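Local coordinates for probable spore coat polysaccharide biosynthesis protein E (Chromobacterium violaceum ATCC 12472, PDB 3G8R) that probably acts as an N-acylneuraminate-9-phosphate synthase of the NeuB family, with a zinc-binding TIM barrel joined to a SAF domain, at residues A[73-77]-A[78-82]. Sequence-based numbering, arbitrary orientation.
Sequences TRLQP and EQMQK
The side-chain amide of Gln79 meets the backbone of Gln76 through its oxygen: Gln76 N lies in the plane of the carbonyl and gives a nearly straight hydrogen bond to Gln79 OE1 (2.8 Å, 174° at the hydrogen). The two glutamine amides do not stack, their planes standing 51° apart, and OE1 of Gln79 is also 3.6 Å from CB of Gln76. Gln76 OE1 lies at the edge of the Arg74 guanidinium and in its plane, 3.5 Å from Arg74 NE, without a hydrogen bond. With CG of Gln79 beside its own backbone N (chi1 -44°) and the chain extended beyond it, the amide folds back along the first turn to the NH of the residue before the helix. Leu75 crosses this side chain at about a right angle, its CD2 3.5 Å from Gln79 OE1, while its CD1 approaches SE of selenomethionine Met80 at 4.2 Å. Gln76 occupies the N-cap of helix 77-89, which precedes the third strand, 93-98, of the TIM barrel. Gln79, at N3, supplies one half of a capping box; the Gln76 side chain leads away and does not return the bond to Gln79 N. Gln76 O accepts Met80 N at 3.0 Å, with a weak, bent bond from Gln79 N besides; Pro77 O takes Gln81 N at 3.0 Å. On the incoming loop, Arg74 forms a salt bridge with Asp51, and Leu75 also packs on His16.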
loop_
_atom_site.group_PDB
_atom_site.type_symbol
_atom_site.label_atom_id
_atom_site.label_comp_id
_atom_site.label_asym_id
_atom_site.label_seq_id
_atom_site.Cartn_x
_atom_site.Cartn_y
_atom_site.Cartn_z
ATOM N N THR A 73 22.168 -8.438 -30.806
ATOM C CA THR A 73 21.609 -7.101 -30.650
ATOM C C THR A 73 22.677 -6.051 -30.359
ATOM O O THR A 73 22.355 -4.898 -30.035
ATOM C CB THR A 73 20.544 -7.068 -29.549
ATOM O OG1 THR A 73 21.079 -7.664 -28.371
ATOM C CG2 THR A 73 19.316 -7.846 -29.979
ATOM N N ARG A 74 23.940 -6.468 -30.480
ATOM C CA ARG A 74 25.115 -5.609 -30.300
ATOM C C ARG A 74 24.961 -4.225 -30.969
ATOM O O ARG A 74 24.506 -4.128 -32.110
ATOM C CB ARG A 74 26.351 -6.358 -30.834
ATOM C CG ARG A 74 27.712 -5.719 -30.614
ATOM C CD ARG A 74 28.768 -6.273 -31.611
ATOM N NE ARG A 74 30.135 -5.945 -31.178
ATOM C CZ ARG A 74 30.956 -6.790 -30.547
ATOM N NH1 ARG A 74 32.172 -6.392 -30.179
ATOM N NH2 ARG A 74 30.564 -8.039 -30.295
ATOM N N LEU A 75 25.301 -3.163 -30.235
ATOM C CA LEU A 75 25.412 -1.809 -30.809
ATOM C C LEU A 75 26.769 -1.132 -30.506
ATOM O O LEU A 75 27.376 -1.359 -29.455
ATOM C CB LEU A 75 24.244 -0.917 -30.374
ATOM C CG LEU A 75 22.831 -1.134 -30.953
ATOM C CD1 LEU A 75 21.887 -0.139 -30.322
ATOM C CD2 LEU A 75 22.771 -0.995 -32.466
ATOM N N GLN A 76 27.254 -0.325 -31.447
ATOM C CA GLN A 76 28.558 0.315 -31.296
ATOM C C GLN A 76 28.401 1.629 -30.542
ATOM O O GLN A 76 27.376 2.284 -30.667
ATOM C CB GLN A 76 29.225 0.533 -32.661
ATOM C CG GLN A 76 29.502 -0.759 -33.468
ATOM C CD GLN A 76 30.692 -1.568 -32.951
ATOM O OE1 GLN A 76 30.565 -2.758 -32.643
ATOM N NE2 GLN A 76 31.859 -0.918 -32.853
ATOM N N PRO A 77 29.415 2.009 -29.740
ATOM C CA PRO A 77 29.431 3.238 -28.941
ATOM C C PRO A 77 28.885 4.432 -29.692
ATOM O O PRO A 77 28.210 5.277 -29.123
ATOM C CB PRO A 77 30.916 3.452 -28.683
ATOM C CG PRO A 77 31.472 2.082 -28.616
ATOM C CD PRO A 77 30.613 1.186 -29.477
ATOM N N GLU A 78 29.202 4.482 -30.972
ATOM C CA GLU A 78 28.742 5.502 -31.886
ATOM C C GLU A 78 27.205 5.583 -31.801
ATOM O O GLU A 78 26.619 6.657 -31.541
ATOM C CB GLU A 78 29.230 5.107 -33.299
ATOM C CG GLU A 78 29.404 6.231 -34.327
ATOM C CD GLU A 78 29.323 5.713 -35.782
ATOM O OE1 GLU A 78 30.146 6.139 -36.638
ATOM O OE2 GLU A 78 28.431 4.869 -36.063
ATOM N N GLN A 79 26.568 4.425 -31.986
ATOM C CA GLN A 79 25.100 4.317 -32.007
ATOM C C GLN A 79 24.441 4.463 -30.617
ATOM O O GLN A 79 23.373 5.065 -30.503
ATOM C CB GLN A 79 24.681 3.012 -32.680
ATOM C CG GLN A 79 25.454 2.716 -33.942
ATOM C CD GLN A 79 25.307 1.266 -34.398
ATOM O OE1 GLN A 79 25.759 0.340 -33.721
ATOM N NE2 GLN A 79 24.702 1.067 -35.571
HETATM N N MSE A 80 25.083 3.913 -29.579
HETATM C CA MSE A 80 24.671 4.113 -28.172
HETATM C C MSE A 80 24.643 5.598 -27.769
HETATM O O MSE A 80 23.766 6.012 -27.025
HETATM C CB MSE A 80 25.565 3.329 -27.187
HETATM C CG MSE A 80 25.362 1.796 -27.088
HETATM SE SE MSE A 80 23.659 1.224 -26.768
HETATM C CE MSE A 80 23.935 -0.097 -25.579
ATOM N N GLN A 81 25.598 6.396 -28.248
ATOM C CA GLN A 81 25.569 7.847 -28.013
ATOM C C GLN A 81 24.411 8.474 -28.764
ATOM O O GLN A 81 23.858 9.471 -28.318
ATOM C CB GLN A 81 26.893 8.517 -28.408
ATOM C CG GLN A 81 26.933 10.076 -28.282
ATOM C CD GLN A 81 27.230 10.607 -26.859
ATOM O OE1 GLN A 81 28.365 10.517 -26.368
ATOM N NE2 GLN A 81 26.216 11.190 -26.215
ATOM N N LYS A 82 24.040 7.893 -29.904
ATOM C CA LYS A 82 22.916 8.424 -30.686
ATOM C C LYS A 82 21.613 8.304 -29.897
ATOM O O LYS A 82 20.790 9.221 -29.906
ATOM C CB LYS A 82 22.784 7.728 -32.051
ATOM C CG LYS A 82 22.813 8.680 -33.261
ATOM C CD LYS A 82 21.421 9.160 -33.756
ATOM C CE LYS A 82 20.798 10.304 -32.898
ATOM N NZ LYS A 82 21.736 11.448 -32.638
#